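Side-chain contacts in TbpB (Actinobacillus pleuropneumoniae, PDB 3HOL), which probably captures host transferrin at the bacterial surface, as the lipoprotein component of the receptor used for iron acquisition: residues 88-93 with 98-103; 146-151 with 157-162; 73-78 with 125-130; 48-53 with 60-65. One frame throughout, in Å; residues are numbered along the deposited sequence.

Contact 1: 88-93 with 98-103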
loop_
_atom_site.group_PDB
_atom_site.type_symbol
_atom_site.label_atom_id
_atom_site.label_comp_id
_atom_site.label_asym_id
_atom_site.label_seq_id
_atom_site.Cartn_x
_atom_site.Cartn_y
_atom_site.Cartn_z
ATOM N N TYR A 88 18.075 9.465 9.913
ATOM C CA TYR A 88 18.852 10.397 9.113
ATOM C C TYR A 88 20.158 9.708 8.701
ATOM O O TYR A 88 20.540 8.681 9.279
ATOM C CB TYR A 88 19.151 11.670 9.937
ATOM C CG TYR A 88 19.686 11.392 11.347
ATOM C CD1 TYR A 88 21.028 10.990 11.560
ATOM C CD2 TYR A 88 18.840 11.498 12.460
ATOM C CE1 TYR A 88 21.489 10.695 12.865
ATOM C CE2 TYR A 88 19.307 11.240 13.775
ATOM C CZ TYR A 88 20.623 10.854 13.947
ATOM O OH TYR A 88 21.048 10.618 15.205
ATOM N N VAL A 89 20.820 10.293 7.708
ATOM C CA VAL A 89 22.111 9.857 7.206
ATOM C C VAL A 89 22.818 11.208 7.044
ATOM O O VAL A 89 22.516 11.948 6.121
ATOM C CB VAL A 89 21.976 9.130 5.816
ATOM C CG1 VAL A 89 23.365 8.840 5.155
ATOM C CG2 VAL A 89 21.210 7.849 5.956
ATOM N N ILE A 90 23.685 11.574 7.981
ATOM C CA ILE A 90 24.306 12.907 7.918
ATOM C C ILE A 90 25.814 12.884 8.181
ATOM O O ILE A 90 26.370 11.886 8.679
ATOM C CB ILE A 90 23.674 13.914 8.888
ATOM C CG1 ILE A 90 23.936 13.511 10.362
ATOM C CG2 ILE A 90 22.142 14.139 8.585
ATOM C CD1 ILE A 90 23.354 14.490 11.468
ATOM N N ASP A 91 26.469 13.975 7.811
ATOM C CA ASP A 91 27.856 14.216 8.230
ATOM C C ASP A 91 27.795 14.898 9.568
ATOM O O ASP A 91 27.324 16.043 9.658
ATOM C CB ASP A 91 28.562 15.123 7.205
ATOM C CG ASP A 91 30.083 15.112 7.364
ATOM O OD1 ASP A 91 30.565 14.780 8.460
ATOM O OD2 ASP A 91 30.789 15.409 6.370
ATOM N N GLY A 92 28.259 14.215 10.616
ATOM C CA GLY A 92 28.290 14.840 11.953
ATOM C C GLY A 92 29.447 15.806 12.194
ATOM O O GLY A 92 29.574 16.391 13.262
ATOM N N GLU A 93 30.307 15.975 11.201
ATOM C CA GLU A 93 31.388 16.978 11.277
ATOM C C GLU A 93 31.382 17.681 9.916
ATOM O O GLU A 93 32.395 17.755 9.183
ATOM C CB GLU A 93 32.738 16.292 11.574
ATOM C CG GLU A 93 32.901 15.897 13.047
ATOM C CD GLU A 93 34.170 15.057 13.306
ATOM O OE1 GLU A 93 35.070 15.031 12.458
ATOM O OE2 GLU A 93 34.260 14.398 14.346
ATOM N N ASN A 98 30.428 20.392 0.747
ATOM C CA ASN A 98 29.964 19.012 0.589
ATOM C C ASN A 98 28.547 18.908 1.194
ATOM O O ASN A 98 28.109 19.814 1.900
ATOM C CB ASN A 98 30.947 18.017 1.180
ATOM C CG ASN A 98 32.156 17.762 0.256
ATOM O OD1 ASN A 98 32.227 18.256 -0.884
ATOM N ND2 ASN A 98 33.071 16.964 0.726
ATOM N N GLU A 99 27.827 17.851 0.861
ATOM C CA GLU A 99 26.433 17.726 1.330
ATOM C C GLU A 99 26.375 17.428 2.817
ATOM O O GLU A 99 27.309 16.832 3.352
ATOM C CB GLU A 99 25.715 16.653 0.536
ATOM C CG GLU A 99 26.211 15.237 0.742
ATOM C CD GLU A 99 25.330 14.224 -0.025
ATOM O OE1 GLU A 99 24.487 14.641 -0.855
ATOM O OE2 GLU A 99 25.478 13.024 0.224
ATOM N N LYS A 100 25.313 17.883 3.473
ATOM C CA LYS A 100 25.073 17.555 4.893
ATOM C C LYS A 100 24.427 16.144 5.134
ATOM O O LYS A 100 24.747 15.457 6.127
ATOM C CB LYS A 100 24.260 18.679 5.559
ATOM C CG LYS A 100 23.771 18.395 6.976
ATOM C CD LYS A 100 24.924 18.288 8.030
ATOM C CE LYS A 100 24.328 18.161 9.415
ATOM N NZ LYS A 100 25.395 18.137 10.445
ATOM N N GLY A 101 23.513 15.733 4.246
ATOM C CA GLY A 101 22.860 14.427 4.352
ATOM C C GLY A 101 21.362 14.459 4.070
ATOM O O GLY A 101 20.854 15.328 3.316
ATOM N N TYR A 102 20.654 13.503 4.680
ATOM C CA TYR A 102 19.273 13.207 4.334
ATOM C C TYR A 102 18.471 12.777 5.551
ATOM O O TYR A 102 19.033 12.245 6.521
ATOM C CB TYR A 102 19.202 12.074 3.286
ATOM C CG TYR A 102 19.984 12.367 2.028
ATOM C CD1 TYR A 102 19.354 12.955 0.939
ATOM C CD2 TYR A 102 21.364 12.076 1.938
ATOM C CE1 TYR A 102 20.054 13.247 -0.213
ATOM C CE2 TYR A 102 22.081 12.388 0.772
ATOM C CZ TYR A 102 21.404 12.960 -0.286
ATOM O OH TYR A 102 22.071 13.298 -1.448
ATOM N N VAL A 103 17.160 13.000 5.465
ATOM C CA VAL A 103 16.181 12.560 6.497
ATOM C C VAL A 103 15.124 11.739 5.739
ATOM O O VAL A 103 14.693 12.133 4.620
ATOM C CB VAL A 103 15.572 13.777 7.239
ATOM C CG1 VAL A 103 14.509 13.342 8.310
ATOM C CG2 VAL A 103 16.719 14.626 7.929
HETATM O O HOH W 1 29.993 15.875 3.820
#
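Tyr88 to Ile90 pair with Val103 to Gly101 as the two antiparallel arms of a beta hairpin, strands 84-91 and 101-107, whose short segments run 157° apart with their axes 4.6 Å from each other at closest approach. The hairpin belongs to a five-stranded antiparallel sheet packed beside the N-lobe barrel. Val89 and Tyr102 form the hydrogen-bonded pair: Val89 N reaches Tyr102 O at 2.9 Å, and Tyr102 N returns to Val89 O at 2.8 Å. Two residues on, Asp91 N meets Lys100 O, also at 2.8 Å. Between these bonds Ile90 faces Gly101 in a non-hydrogen-bonded pair only 4.1 Å apart, CA to CA. Glycine suits this place because its phi of 138° is hard for other residues to adopt, and because no side chain separates the backbones.

Beta-branched Val89 and Val103 suit the extended chain. The CB of Tyr88 lies beside Val103 CG2, but the ring leads off toward the barrel, where it meets Asp127. Lys100 sends CG anti to its backbone N (chi1 172°) and then bends at the next bond, so that its aliphatic part runs past the end of strand 84-91. Its NZ donates to Asp91 O and also pairs with the carboxylate of Asp163. Asp91 closes an Asx turn by accepting from Glu93 N, while both carboxylate oxygens also take backbone N-H groups of Asn70 and Tyr71. A water stands between the strand ends, 2.7 Å from Asp91 OD2 and 2.9 Å from Glu99 O.

Contact 2: 146-151 with 157-162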
loop_
_atom_site.group_PDB
_atom_site.type_symbol
_atom_site.label_atom_id
_atom_site.label_comp_id
_atom_site.label_asym_id
_atom_site.label_seq_id
_atom_site.Cartn_x
_atom_site.Cartn_y
_atom_site.Cartn_z
ATOM N N ASP A 146 25.752 23.708 24.213
ATOM C CA ASP A 146 25.234 22.640 25.093
ATOM C C ASP A 146 24.092 21.872 24.416
ATOM O O ASP A 146 23.719 20.778 24.876
ATOM C CB ASP A 146 24.755 23.183 26.430
ATOM C CG ASP A 146 25.845 23.981 27.171
ATOM O OD1 ASP A 146 27.020 23.688 26.961
ATOM O OD2 ASP A 146 25.495 24.872 27.964
ATOM N N ASP A 147 23.559 22.448 23.334
ATOM C CA ASP A 147 22.372 21.889 22.627
ATOM C C ASP A 147 22.737 21.088 21.391
ATOM O O ASP A 147 22.115 20.035 21.150
ATOM C CB ASP A 147 21.384 22.986 22.216
ATOM C CG ASP A 147 20.710 23.623 23.390
ATOM O OD1 ASP A 147 19.798 22.989 23.950
ATOM O OD2 ASP A 147 21.101 24.759 23.762
ATOM N N TYR A 148 23.708 21.584 20.608
ATOM C CA TYR A 148 24.047 20.996 19.285
ATOM C C TYR A 148 25.556 20.847 19.046
ATOM O O TYR A 148 26.367 21.574 19.666
ATOM C CB TYR A 148 23.452 21.830 18.147
ATOM C CG TYR A 148 21.974 22.108 18.316
ATOM C CD1 TYR A 148 21.028 21.103 18.069
ATOM C CD2 TYR A 148 21.515 23.371 18.715
ATOM C CE1 TYR A 148 19.660 21.336 18.216
ATOM C CE2 TYR A 148 20.110 23.618 18.887
ATOM C CZ TYR A 148 19.212 22.590 18.614
ATOM O OH TYR A 148 17.861 22.788 18.765
ATOM N N TYR A 149 25.912 19.921 18.164
ATOM C CA TYR A 149 27.314 19.682 17.809
ATOM C C TYR A 149 27.790 20.596 16.674
ATOM O O TYR A 149 28.776 20.284 15.983
ATOM C CB TYR A 149 27.538 18.215 17.404
ATOM C CG TYR A 149 27.211 17.174 18.441
ATOM C CD1 TYR A 149 28.067 16.923 19.514
ATOM C CD2 TYR A 149 26.062 16.384 18.309
ATOM C CE1 TYR A 149 27.755 15.944 20.462
ATOM C CE2 TYR A 149 25.742 15.421 19.231
ATOM C CZ TYR A 149 26.594 15.196 20.300
ATOM O OH TYR A 149 26.237 14.213 21.175
ATOM N N THR A 150 27.099 21.707 16.447
ATOM C CA THR A 150 27.479 22.630 15.365
ATOM C C THR A 150 27.139 24.062 15.794
ATOM O O THR A 150 26.500 24.245 16.814
ATOM C CB THR A 150 26.782 22.225 13.999
ATOM O OG1 THR A 150 27.384 22.927 12.892
ATOM C CG2 THR A 150 25.271 22.452 14.056
ATOM N N LYS A 151 27.621 25.055 15.040
ATOM C CA LYS A 151 27.332 26.491 15.250
ATOM C C LYS A 151 26.510 27.033 14.080
ATOM O O LYS A 151 26.412 26.374 13.030
ATOM C CB LYS A 151 28.650 27.301 15.340
ATOM C CG LYS A 151 29.561 26.896 16.500
ATOM C CD LYS A 151 30.907 27.713 16.567
ATOM C CE LYS A 151 31.813 27.430 15.327
ATOM N NZ LYS A 151 33.190 27.944 15.476
ATOM N N VAL A 157 23.309 25.863 6.830
ATOM C CA VAL A 157 22.985 24.432 6.695
ATOM C C VAL A 157 21.780 24.081 7.573
ATOM O O VAL A 157 21.734 24.444 8.757
ATOM C CB VAL A 157 24.175 23.565 7.147
ATOM C CG1 VAL A 157 23.823 22.057 7.114
ATOM C CG2 VAL A 157 25.412 23.840 6.283
ATOM N N GLY A 158 20.826 23.334 7.028
ATOM C CA GLY A 158 19.635 22.986 7.805
ATOM C C GLY A 158 20.063 22.306 9.098
ATOM O O GLY A 158 21.018 21.516 9.088
ATOM N N LEU A 159 19.365 22.611 10.195
ATOM C CA LEU A 159 19.505 21.865 11.431
ATOM C C LEU A 159 18.826 20.492 11.341
ATOM O O LEU A 159 17.642 20.418 10.977
ATOM C CB LEU A 159 18.849 22.625 12.568
ATOM C CG LEU A 159 18.711 21.908 13.930
ATOM C CD1 LEU A 159 20.085 21.581 14.535
ATOM C CD2 LEU A 159 17.933 22.773 14.895
ATOM N N VAL A 160 19.547 19.430 11.718
ATOM C CA VAL A 160 19.013 18.059 11.726
ATOM C C VAL A 160 18.855 17.571 13.172
ATOM O O VAL A 160 19.666 17.932 14.020
ATOM C CB VAL A 160 19.944 17.090 10.973
ATOM C CG1 VAL A 160 19.239 15.755 10.663
ATOM C CG2 VAL A 160 20.384 17.710 9.608
ATOM N N SER A 161 17.832 16.749 13.451
ATOM C CA SER A 161 17.684 16.145 14.794
ATOM C C SER A 161 18.998 15.450 15.232
ATOM O O SER A 161 19.349 15.456 16.414
ATOM C CB SER A 161 16.550 15.104 14.815
ATOM O OG SER A 161 16.648 14.270 13.655
ATOM N N GLY A 162 19.722 14.888 14.267
ATOM C CA GLY A 162 20.991 14.204 14.536
ATOM C C GLY A 162 22.133 15.134 14.910
ATOM O O GLY A 162 23.182 14.691 15.380
#
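Leu159 lays one methyl over a face of the Tyr148 ring. Its CD1 sits 4.0 Å from the ring centroid and 28° off the normal, a CH-pi contact, and it comes within 3.7 Å of both Tyr148 CD1 and Tyr148 CE1. The second methyl, CD2, lies farther along the ring, 3.9 Å from Tyr148 OH, so the leucine fork spans the ring from its middle to its phenolic end. The two side chains cross at about a right angle. Leucine fits here because its branch offers two methyls to one flat surface; a chi1 of 171° swings CG to the far side from the leucine's own N and carries that fork out toward the tyrosine. Asp147 CB lies over the rim of the opposite face. Tyr149 takes a lesser part: Gly162 O approaches the edge of its ring, 4.4 Å from Tyr149 CD2.

Both segments belong to one long excursion between barrel strands 119-133 and 171-178, and neither forms a strand in this sheet. Leu159 is set by two links to Ser130: its N-H meets the serine hydroxyl, and its carbonyl takes the serine backbone N-H. Farther along, the Ser161 hydroxyl bonds to Phe128 N. On the tyrosine side, backbone bonds join Asp147 to Lys165 and Tyr149 to Asp163. Asp147 also forms a salt bridge to Lys168, and His169 brings its ring against Tyr148 with the planes about 10° apart.

Contact 3: 73-78 with 125-130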
loop_
_atom_site.group_PDB
_atom_site.type_symbol
_atom_site.label_atom_id
_atom_site.label_comp_id
_atom_site.label_asym_id
_atom_site.label_seq_id
_atom_site.Cartn_x
_atom_site.Cartn_y
_atom_site.Cartn_z
ATOM N N ASP A 73 27.262 9.695 10.032
ATOM C CA ASP A 73 26.403 9.432 11.181
ATOM C C ASP A 73 25.026 8.998 10.694
ATOM O O ASP A 73 24.193 9.818 10.343
ATOM C CB ASP A 73 26.326 10.654 12.088
ATOM C CG ASP A 73 25.509 10.389 13.355
ATOM O OD1 ASP A 73 24.911 9.290 13.490
ATOM O OD2 ASP A 73 25.459 11.283 14.205
ATOM N N ILE A 74 24.841 7.680 10.635
ATOM C CA ILE A 74 23.586 7.068 10.199
ATOM C C ILE A 74 22.844 6.655 11.461
ATOM O O ILE A 74 23.396 5.937 12.312
ATOM C CB ILE A 74 23.879 5.823 9.349
ATOM C CG1 ILE A 74 24.549 6.264 8.033
ATOM C CG2 ILE A 74 22.573 4.949 9.070
ATOM C CD1 ILE A 74 25.209 5.120 7.332
ATOM N N LYS A 75 21.627 7.142 11.623
ATOM C CA LYS A 75 20.935 6.873 12.883
ATOM C C LYS A 75 20.757 5.378 12.977
ATOM O O LYS A 75 20.393 4.731 12.010
ATOM C CB LYS A 75 19.571 7.521 12.925
ATOM C CG LYS A 75 18.976 7.532 14.373
ATOM C CD LYS A 75 17.474 7.894 14.323
ATOM C CE LYS A 75 16.886 7.999 15.726
ATOM N NZ LYS A 75 15.411 8.249 15.607
ATOM N N THR A 76 21.031 4.850 14.155
ATOM C CA THR A 76 21.012 3.415 14.422
ATOM C C THR A 76 19.634 2.767 14.126
ATOM O O THR A 76 18.595 3.449 14.154
ATOM C CB THR A 76 21.464 3.161 15.892
ATOM O OG1 THR A 76 21.739 1.770 16.081
ATOM C CG2 THR A 76 20.370 3.562 16.854
ATOM N N LYS A 77 19.649 1.476 13.810
ATOM C CA LYS A 77 18.451 0.714 13.535
ATOM C C LYS A 77 17.866 0.179 14.847
ATOM O O LYS A 77 18.575 -0.467 15.625
ATOM C CB LYS A 77 18.812 -0.464 12.634
ATOM C CG LYS A 77 17.611 -1.209 12.061
ATOM C CD LYS A 77 18.084 -2.208 10.984
ATOM C CE LYS A 77 16.916 -2.973 10.342
ATOM N NZ LYS A 77 16.446 -4.106 11.183
ATOM N N ASP A 78 16.595 0.483 15.109
ATOM C CA ASP A 78 15.922 -0.008 16.296
ATOM C C ASP A 78 15.544 -1.489 16.081
ATOM O O ASP A 78 14.704 -1.798 15.246
ATOM C CB ASP A 78 14.701 0.874 16.593
ATOM C CG ASP A 78 13.904 0.429 17.832
ATOM O OD1 ASP A 78 14.061 -0.725 18.321
ATOM O OD2 ASP A 78 13.092 1.260 18.323
ATOM N N SER A 125 9.951 7.248 17.703
ATOM C CA SER A 125 10.751 8.472 17.676
ATOM C C SER A 125 10.309 9.344 16.530
ATOM O O SER A 125 9.434 8.972 15.767
ATOM C CB SER A 125 12.240 8.162 17.461
ATOM O OG SER A 125 12.440 7.554 16.174
ATOM N N TRP A 126 10.901 10.528 16.439
ATOM C CA TRP A 126 10.723 11.338 15.247
ATOM C C TRP A 126 12.079 12.017 15.004
ATOM O O TRP A 126 12.944 11.990 15.887
ATOM C CB TRP A 126 9.557 12.319 15.389
ATOM C CG TRP A 126 9.694 13.434 16.476
ATOM C CD1 TRP A 126 9.595 13.283 17.851
ATOM C CD2 TRP A 126 9.878 14.833 16.246
ATOM N NE1 TRP A 126 9.748 14.512 18.478
ATOM C CE2 TRP A 126 9.925 15.471 17.514
ATOM C CE3 TRP A 126 10.046 15.609 15.088
ATOM C CZ2 TRP A 126 10.124 16.841 17.656
ATOM C CZ3 TRP A 126 10.238 16.994 15.228
ATOM C CH2 TRP A 126 10.276 17.592 16.518
ATOM N N ASP A 127 12.266 12.531 13.789
ATOM C CA ASP A 127 13.484 13.177 13.346
ATOM C C ASP A 127 13.052 14.273 12.375
ATOM O O ASP A 127 11.892 14.281 11.936
ATOM C CB ASP A 127 14.370 12.145 12.622
ATOM C CG ASP A 127 15.105 11.237 13.610
ATOM O OD1 ASP A 127 16.012 11.755 14.273
ATOM O OD2 ASP A 127 14.759 10.025 13.693
ATOM N N PHE A 128 13.969 15.170 12.015
ATOM C CA PHE A 128 13.618 16.321 11.198
ATOM C C PHE A 128 14.846 16.917 10.584
ATOM O O PHE A 128 15.984 16.688 11.066
ATOM C CB PHE A 128 12.919 17.449 12.022
ATOM C CG PHE A 128 13.770 18.015 13.165
ATOM C CD1 PHE A 128 14.655 19.077 12.949
ATOM C CD2 PHE A 128 13.654 17.512 14.460
ATOM C CE1 PHE A 128 15.445 19.584 14.009
ATOM C CE2 PHE A 128 14.437 18.009 15.506
ATOM C CZ PHE A 128 15.330 19.054 15.266
ATOM N N THR A 129 14.605 17.718 9.544
ATOM C CA THR A 129 15.610 18.708 9.119
ATOM C C THR A 129 14.915 20.056 8.965
ATOM O O THR A 129 13.773 20.105 8.483
ATOM C CB THR A 129 16.400 18.323 7.819
ATOM O OG1 THR A 129 17.259 19.419 7.440
ATOM C CG2 THR A 129 15.455 17.972 6.595
ATOM N N SER A 130 15.540 21.133 9.438
ATOM C CA SER A 130 14.968 22.454 9.107
ATOM C C SER A 130 15.383 22.871 7.694
ATOM O O SER A 130 16.103 22.155 6.994
ATOM C CB SER A 130 15.368 23.510 10.140
ATOM O OG SER A 130 16.703 23.922 9.871
HETATM O O HOH W 2 14.972 10.864 17.212
#
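Lys75 extends its whole side chain to reach Asp127, and the two groups meet from opposite directions in a salt bridge, Lys75 NZ to Asp127 OD2 at 2.7 Å. The ammonium arrives on the syn lone pair of OD2, the side of the other carboxylate oxygen. All the Lys75 torsions are near 180°, starting from a chi1 of -166°, which gives lysine the span this gap between backbones requires.

A second bond from Lys75 NZ goes to a water 3.1 Å away, and the water also lies 2.7 Å from Trp126 O, to which it can donate. Ser125 OG is close as well, 3.1 Å from Lys75 NZ. The other carboxylate oxygen, Asp127 OD1, is hydrogen-bonded to the hydroxyl of Ser161, so both oxygens of this buried aspartate have partners, and the nearby ammonium probably favours its ionised form. Lys75's backbone is held by Tyr88 on the neighbouring strand, and its carbonyl accepts from Arg85.

Segment 73-78 leaves an outermost strand of the five-stranded sheet, whereas 125-130 is part of barrel strand 119-133; the arrangement is a charged cross-link between sheet and barrel, the two-part architecture of a TbpB lobe.

Contact 4: 48-53 with 60-65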
loop_
_atom_site.group_PDB
_atom_site.type_symbol
_atom_site.label_atom_id
_atom_site.label_comp_id
_atom_site.label_asym_id
_atom_site.label_seq_id
_atom_site.Cartn_x
_atom_site.Cartn_y
_atom_site.Cartn_z
ATOM N N ASP A 48 12.359 19.007 -3.302
ATOM C CA ASP A 48 12.870 17.811 -3.969
ATOM C C ASP A 48 12.729 16.579 -3.091
ATOM O O ASP A 48 13.634 15.778 -3.007
ATOM C CB ASP A 48 14.344 17.962 -4.382
ATOM C CG ASP A 48 14.545 19.010 -5.445
ATOM O OD1 ASP A 48 13.658 19.135 -6.318
ATOM O OD2 ASP A 48 15.590 19.707 -5.407
ATOM N N ILE A 49 11.583 16.432 -2.454
ATOM C CA ILE A 49 11.305 15.212 -1.688
ATOM C C ILE A 49 11.219 14.018 -2.662
ATOM O O ILE A 49 10.577 14.129 -3.712
ATOM C CB ILE A 49 10.014 15.356 -0.898
ATOM C CG1 ILE A 49 10.147 16.528 0.108
ATOM C CG2 ILE A 49 9.735 14.057 -0.180
ATOM C CD1 ILE A 49 8.828 17.067 0.635
ATOM N N GLU A 50 11.859 12.898 -2.336
ATOM C CA GLU A 50 11.965 11.802 -3.291
ATOM C C GLU A 50 11.287 10.578 -2.746
ATOM O O GLU A 50 11.392 10.267 -1.535
ATOM C CB GLU A 50 13.417 11.417 -3.517
ATOM C CG GLU A 50 14.349 12.516 -3.927
ATOM C CD GLU A 50 15.747 11.966 -4.218
ATOM O OE1 GLU A 50 16.188 11.021 -3.521
ATOM O OE2 GLU A 50 16.390 12.464 -5.171
ATOM N N VAL A 51 10.598 9.863 -3.621
ATOM C CA VAL A 51 9.944 8.617 -3.220
ATOM C C VAL A 51 10.973 7.514 -2.984
ATOM O O VAL A 51 11.954 7.416 -3.681
ATOM C CB VAL A 51 8.834 8.162 -4.248
ATOM C CG1 VAL A 51 9.313 8.215 -5.666
ATOM C CG2 VAL A 51 8.374 6.760 -3.969
ATOM N N ILE A 52 10.738 6.680 -1.982
ATOM C CA ILE A 52 11.502 5.458 -1.811
ATOM C C ILE A 52 10.683 4.244 -2.294
ATOM O O ILE A 52 9.514 4.082 -1.888
ATOM C CB ILE A 52 11.856 5.250 -0.316
ATOM C CG1 ILE A 52 12.794 6.365 0.148
ATOM C CG2 ILE A 52 12.539 3.900 -0.112
ATOM C CD1 ILE A 52 13.209 6.314 1.643
ATOM N N THR A 53 11.312 3.394 -3.107
ATOM C CA THR A 53 10.688 2.167 -3.672
ATOM C C THR A 53 11.254 0.859 -3.095
ATOM O O THR A 53 10.759 -0.226 -3.390
ATOM C CB THR A 53 10.832 2.147 -5.226
ATOM O OG1 THR A 53 12.216 2.121 -5.592
ATOM C CG2 THR A 53 10.205 3.373 -5.832
ATOM N N VAL A 60 19.743 2.023 4.060
ATOM C CA VAL A 60 19.427 3.403 4.339
ATOM C C VAL A 60 19.612 4.225 3.047
ATOM O O VAL A 60 20.574 3.982 2.310
ATOM C CB VAL A 60 20.312 3.897 5.484
ATOM C CG1 VAL A 60 19.948 5.262 5.902
ATOM C CG2 VAL A 60 20.110 2.972 6.707
ATOM N N PRO A 61 18.687 5.177 2.752
ATOM C CA PRO A 61 18.882 5.985 1.556
ATOM C C PRO A 61 20.272 6.657 1.523
ATOM O O PRO A 61 20.739 7.149 2.543
ATOM C CB PRO A 61 17.794 7.056 1.668
ATOM C CG PRO A 61 16.752 6.503 2.531
ATOM C CD PRO A 61 17.408 5.484 3.436
ATOM N N TYR A 62 20.927 6.668 0.364
ATOM C CA TYR A 62 22.206 7.384 0.183
ATOM C C TYR A 62 23.366 6.891 1.038
ATOM O O TYR A 62 24.362 7.596 1.246
ATOM C CB TYR A 62 21.988 8.908 0.349
ATOM C CG TYR A 62 21.108 9.421 -0.774
ATOM C CD1 TYR A 62 21.615 9.523 -2.069
ATOM C CD2 TYR A 62 19.767 9.745 -0.554
ATOM C CE1 TYR A 62 20.813 9.966 -3.129
ATOM C CE2 TYR A 62 18.941 10.193 -1.598
ATOM C CZ TYR A 62 19.486 10.296 -2.890
ATOM O OH TYR A 62 18.711 10.727 -3.941
ATOM N N LYS A 63 23.247 5.660 1.527
ATOM C CA LYS A 63 24.330 5.038 2.280
ATOM C C LYS A 63 25.710 5.187 1.588
ATOM O O LYS A 63 26.698 5.494 2.257
ATOM C CB LYS A 63 24.048 3.540 2.511
ATOM C CG LYS A 63 25.301 2.738 2.884
ATOM C CD LYS A 63 25.737 3.009 4.300
ATOM C CE LYS A 63 26.923 2.088 4.723
ATOM N NZ LYS A 63 27.158 2.364 6.164
ATOM N N ALA A 64 25.770 4.943 0.273
ATOM C CA ALA A 64 27.039 5.000 -0.465
ATOM C C ALA A 64 27.661 6.406 -0.395
ATOM O O ALA A 64 28.873 6.528 -0.183
ATOM C CB ALA A 64 26.856 4.562 -1.937
ATOM N N ASN A 65 26.821 7.432 -0.549
ATOM C CA ASN A 65 27.231 8.828 -0.452
ATOM C C ASN A 65 27.936 9.092 0.870
ATOM O O ASN A 65 28.914 9.845 0.927
ATOM C CB ASN A 65 26.007 9.750 -0.489
ATOM C CG ASN A 65 25.569 10.114 -1.889
ATOM O OD1 ASN A 65 25.729 9.337 -2.832
ATOM N ND2 ASN A 65 24.984 11.297 -2.031
#
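A type II beta turn, Val60 to Lys63, presents its two central residues to strand 50-52, an outermost strand of the five-stranded antiparallel sheet. Pro61 and Ile52 make the apolar half of the contact: Pro61 CG touches Ile52 CD1 at 3.7 Å, and the two side chains cross at about a right angle. Proline suits the second position of such a turn, since its ring already fixes phi near the required value, and here the same ring supplies a compact apolar surface. Tyr62, in the third position, has a positive phi of 63°, and the turn is closed by a long bond from Lys63 N to Val60 O, 3.3 Å.

The polar half lies at the far end of the tyrosine. Tyr62 OH donates to Glu50 OE1 at 2.6 Å, meeting the syn lone pair of that oxygen. Glu50 OE1 sits at the ring edge, in its plane, and the carboxylate is turned 31° from the ring. An extended glutamate chain has the length to reach the phenol from the strand. Outside the two segments, the Tyr62 ring stacks on that of Tyr102, and Pro61 also packs against Val31 and Tyr104. The short, directed bond is consistent with a neutral phenol donating to a probably ionised Glu50, whose charge would be partly offset by this donor.

The four contacts cluster at one end of the elongated chain. Contact 1 touches the other three, its centre 11 Å from those of contacts 2 and 3 and 12 Å from that of contact 4. Tyr88 does much of the joining: Tyr88 CZ packs 3.4 Å from Gly162 CA of contact 2, and Tyr88 CD2 lies 3.4 Å from Asp127 OD1 of contact 3. Segment 157-162 of contact 2 packs on segment 125-130 of contact 3, Val160 CG1 lying 3.4 Å from Phe128 O. Glu99 OE2 takes Asn65 ND2 of contact 4 at 2.9 Å. Contacts 3 and 4 meet where Ile74 CD1 lies 3.6 Å from Lys63 NZ. Contacts 2 and 4 do not touch, their nearest atoms being about 12 Å apart.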